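PDB 3MI6: alpha-galactosidase from Lactobacillus brevis, which probably hydrolyses alpha-D-galactosides, releasing their terminal, non-reducing alpha-D-galactose residues. Local coordinates for residues D[221-233]-D[526-538]. Numbering follows the deposited sequence.
Sequences LRMASSHQQNPFM and SCASGGGRFDLGM
His227 and Gly532 bring two irregular loops together, their CA atoms 4.1 Å apart, and Ser225 and Arg533 follow with CA atoms at 5.3 Å. One face of the His227 imidazole lies over Gly532: Gly532 CA sits 3.3 Å from the ring centroid, 6° off the ring normal, a CH-pi contact. A CB on Gly532 would run into His227 CE1, consistent with a glycine at this position. With CG anti to the carbonyl carbon (chi1 -67°), the ring carries NE2 to Ser529 O, a 3.2 Å hydrogen bond bent to 148° that reaches the oxygen from above its carbonyl plane. ND1 is bonded to Tyr483 OH, so both ring nitrogens have partners, which probably restrains rotation of the ring. Replacing His227 with an alanine would probably uncover Gly532 CA and leave Ser529 O and Tyr483 without this shared partner. Farther along, Ser225 OG lies against Asp535 OD2, modelled too close for the bond to be relied on, while Asp535 OD1 accepts from Met538 N and caps helix 536-539. Ala224 CB packs against Arg533 CG at 3.6 Å, and the bent arginine chain leads to a salt bridge with Glu416. Ser529 binds Asn481 through its hydroxyl and Asp479, the predicted nucleophile, through its backbone N. The contact thus joins the N-terminal beta domain to the catalytic (beta/alpha)8 barrel beside the probable active site: the loop between strands 214-219 and 233-236 meets the one running from barrel strand 523-526 into helix 536-539, with Met223 packed on helix 500-518.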
# COMPACT_ATOMS: atom_id res chain seq x y z
N LEU D 221 -12.36 18.08 23.59
CA LEU D 221 -12.47 19.35 24.29
C LEU D 221 -13.90 19.64 24.62
O LEU D 221 -14.25 20.79 24.84
CB LEU D 221 -12.00 20.48 23.41
CG LEU D 221 -10.51 20.36 23.17
CD1 LEU D 221 -10.06 21.26 22.02
CD2 LEU D 221 -9.82 20.68 24.49
N ARG D 222 -14.74 18.62 24.66
CA ARG D 222 -16.17 18.86 24.76
C ARG D 222 -16.82 18.44 26.08
O ARG D 222 -18.04 18.25 26.14
CB ARG D 222 -16.89 18.18 23.60
CG ARG D 222 -16.06 18.13 22.32
CD ARG D 222 -16.54 17.01 21.38
NE ARG D 222 -17.48 17.51 20.37
CZ ARG D 222 -17.13 17.77 19.12
NH1 ARG D 222 -15.87 17.57 18.73
NH2 ARG D 222 -18.05 18.22 18.27
N MSE D 223 -16.02 18.34 27.14
CA MSE D 223 -16.51 17.87 28.45
C MSE D 223 -17.25 16.51 28.40
O MSE D 223 -18.16 16.25 29.21
CB MSE D 223 -17.41 18.90 29.11
CG MSE D 223 -16.73 20.03 29.84
SE MSE D 223 -18.13 21.17 30.67
CE MSE D 223 -16.96 22.50 31.47
N ALA D 224 -16.87 15.69 27.44
CA ALA D 224 -17.31 14.31 27.33
C ALA D 224 -16.29 13.65 26.44
O ALA D 224 -15.67 14.32 25.61
CB ALA D 224 -18.67 14.24 26.69
N SER D 225 -16.08 12.35 26.63
CA SER D 225 -15.40 11.57 25.60
C SER D 225 -16.40 11.78 24.50
O SER D 225 -17.59 11.85 24.76
CB SER D 225 -15.35 10.11 26.01
OG SER D 225 -16.63 9.68 26.47
N SER D 226 -15.98 11.92 23.26
CA SER D 226 -16.99 12.38 22.30
C SER D 226 -17.74 11.28 21.50
O SER D 226 -17.53 10.10 21.70
CB SER D 226 -16.35 13.40 21.36
OG SER D 226 -15.06 12.98 20.97
N HIS D 227 -18.66 11.72 20.65
CA HIS D 227 -19.06 10.93 19.49
C HIS D 227 -17.84 10.84 18.56
O HIS D 227 -17.62 9.83 17.92
CB HIS D 227 -20.20 11.62 18.69
CG HIS D 227 -21.50 11.71 19.43
ND1 HIS D 227 -21.89 12.82 20.15
CD2 HIS D 227 -22.52 10.82 19.55
CE1 HIS D 227 -23.08 12.61 20.68
NE2 HIS D 227 -23.49 11.41 20.33
N GLN D 228 -17.04 11.89 18.54
CA GLN D 228 -16.01 12.07 17.51
C GLN D 228 -14.82 11.15 17.66
O GLN D 228 -14.35 10.58 16.68
CB GLN D 228 -15.55 13.53 17.50
CG GLN D 228 -16.62 14.52 17.00
CD GLN D 228 -17.82 14.62 17.92
OE1 GLN D 228 -18.96 14.79 17.47
NE2 GLN D 228 -17.58 14.50 19.22
N GLN D 229 -14.30 11.02 18.88
CA GLN D 229 -13.13 10.17 19.16
C GLN D 229 -13.36 9.44 20.47
O GLN D 229 -13.75 10.05 21.45
CB GLN D 229 -11.86 11.01 19.31
CG GLN D 229 -11.58 11.98 18.17
CD GLN D 229 -11.07 11.31 16.91
OE1 GLN D 229 -10.90 10.08 16.86
NE2 GLN D 229 -10.80 12.11 15.87
N ASN D 230 -13.12 8.13 20.49
CA ASN D 230 -13.21 7.36 21.72
C ASN D 230 -11.87 7.22 22.40
O ASN D 230 -10.84 7.18 21.73
CB ASN D 230 -13.75 5.96 21.44
CG ASN D 230 -14.15 5.25 22.70
OD1 ASN D 230 -15.31 5.32 23.11
ND2 ASN D 230 -13.20 4.61 23.35
N PRO D 231 -11.87 7.14 23.75
CA PRO D 231 -10.64 7.03 24.54
C PRO D 231 -9.84 5.75 24.29
O PRO D 231 -8.66 5.71 24.61
CB PRO D 231 -11.14 7.04 25.99
CG PRO D 231 -12.45 7.75 25.92
CD PRO D 231 -13.05 7.36 24.60
N PHE D 232 -10.47 4.72 23.73
CA PHE D 232 -9.77 3.45 23.48
C PHE D 232 -8.96 3.41 22.18
O PHE D 232 -9.44 3.77 21.11
CB PHE D 232 -10.74 2.28 23.47
CG PHE D 232 -10.11 1.01 23.06
CD1 PHE D 232 -9.21 0.37 23.91
CD2 PHE D 232 -10.38 0.46 21.82
CE1 PHE D 232 -8.60 -0.81 23.52
CE2 PHE D 232 -9.78 -0.73 21.42
CZ PHE D 232 -8.88 -1.37 22.28
N MSE D 233 -7.73 2.91 22.26
CA MSE D 233 -6.89 2.85 21.07
C MSE D 233 -5.98 1.65 21.15
O MSE D 233 -5.85 1.05 22.22
CB MSE D 233 -6.04 4.10 20.96
CG MSE D 233 -5.09 4.26 22.12
SE MSE D 233 -3.85 5.75 21.90
CE MSE D 233 -2.39 4.84 21.01
N SER D 526 -26.82 4.43 30.28
CA SER D 526 -26.17 5.70 29.97
C SER D 526 -26.50 6.13 28.53
O SER D 526 -26.74 5.29 27.65
CB SER D 526 -24.67 5.56 30.19
OG SER D 526 -23.97 5.93 29.04
N CYS D 527 -26.54 7.44 28.28
CA CYS D 527 -26.86 7.92 26.95
C CYS D 527 -26.27 9.30 26.71
O CYS D 527 -26.08 10.05 27.65
CB CYS D 527 -28.38 7.97 26.76
SG CYS D 527 -28.94 8.30 25.08
N ALA D 528 -25.97 9.61 25.46
CA ALA D 528 -25.49 10.93 25.07
C ALA D 528 -25.72 11.13 23.59
O ALA D 528 -24.78 11.07 22.79
CB ALA D 528 -24.01 11.11 25.41
N SER D 529 -26.99 11.37 23.21
CA SER D 529 -27.36 11.46 21.81
C SER D 529 -26.91 10.18 21.11
O SER D 529 -26.40 10.22 19.99
CB SER D 529 -26.71 12.67 21.14
OG SER D 529 -27.42 13.86 21.40
N GLY D 530 -27.08 9.05 21.78
CA GLY D 530 -26.47 7.82 21.32
C GLY D 530 -25.15 7.66 22.04
O GLY D 530 -25.11 7.77 23.26
N GLY D 531 -24.07 7.45 21.30
CA GLY D 531 -22.81 7.07 21.92
C GLY D 531 -21.78 8.16 22.17
O GLY D 531 -20.59 7.94 22.01
N GLY D 532 -22.25 9.34 22.59
CA GLY D 532 -21.38 10.48 22.79
C GLY D 532 -20.62 10.46 24.11
O GLY D 532 -19.80 11.34 24.37
N ARG D 533 -20.90 9.48 24.96
CA ARG D 533 -20.12 9.30 26.18
C ARG D 533 -19.79 7.84 26.43
O ARG D 533 -19.56 7.44 27.55
CB ARG D 533 -20.85 9.89 27.39
CG ARG D 533 -20.42 11.29 27.73
CD ARG D 533 -20.34 11.46 29.22
NE ARG D 533 -21.66 11.43 29.87
CZ ARG D 533 -22.27 12.50 30.37
NH1 ARG D 533 -21.70 13.70 30.30
NH2 ARG D 533 -23.46 12.35 30.95
N PHE D 534 -19.76 7.06 25.36
CA PHE D 534 -19.61 5.63 25.47
C PHE D 534 -18.24 5.25 26.02
O PHE D 534 -17.31 4.97 25.24
CB PHE D 534 -19.81 5.01 24.09
CG PHE D 534 -20.12 3.55 24.13
CD1 PHE D 534 -19.11 2.63 24.28
CD2 PHE D 534 -21.43 3.11 24.02
CE1 PHE D 534 -19.40 1.30 24.32
CE2 PHE D 534 -21.73 1.77 24.06
CZ PHE D 534 -20.72 0.86 24.21
N ASP D 535 -18.09 5.22 27.35
CA ASP D 535 -16.77 5.01 27.93
C ASP D 535 -16.75 4.30 29.28
O ASP D 535 -17.75 4.19 29.95
CB ASP D 535 -16.03 6.34 28.02
CG ASP D 535 -16.72 7.33 28.93
OD1 ASP D 535 -17.31 6.91 29.95
OD2 ASP D 535 -16.66 8.53 28.61
N LEU D 536 -15.58 3.82 29.67
CA LEU D 536 -15.44 3.02 30.88
C LEU D 536 -15.93 3.80 32.10
O LEU D 536 -16.41 3.22 33.07
CB LEU D 536 -14.00 2.51 31.05
CG LEU D 536 -13.41 1.63 29.92
CD1 LEU D 536 -11.92 1.47 30.08
CD2 LEU D 536 -14.06 0.27 29.80
N GLY D 537 -15.83 5.12 32.03
CA GLY D 537 -16.21 5.94 33.16
C GLY D 537 -17.66 5.73 33.52
O GLY D 537 -18.02 5.72 34.70
N MSE D 538 -18.50 5.56 32.52
CA MSE D 538 -19.93 5.42 32.75
C MSE D 538 -20.35 3.98 33.03
O MSE D 538 -21.35 3.76 33.71
CB MSE D 538 -20.70 5.96 31.56
CG MSE D 538 -20.32 7.36 31.20
SE MSE D 538 -21.25 8.68 32.32
CE MSE D 538 -23.09 8.25 31.83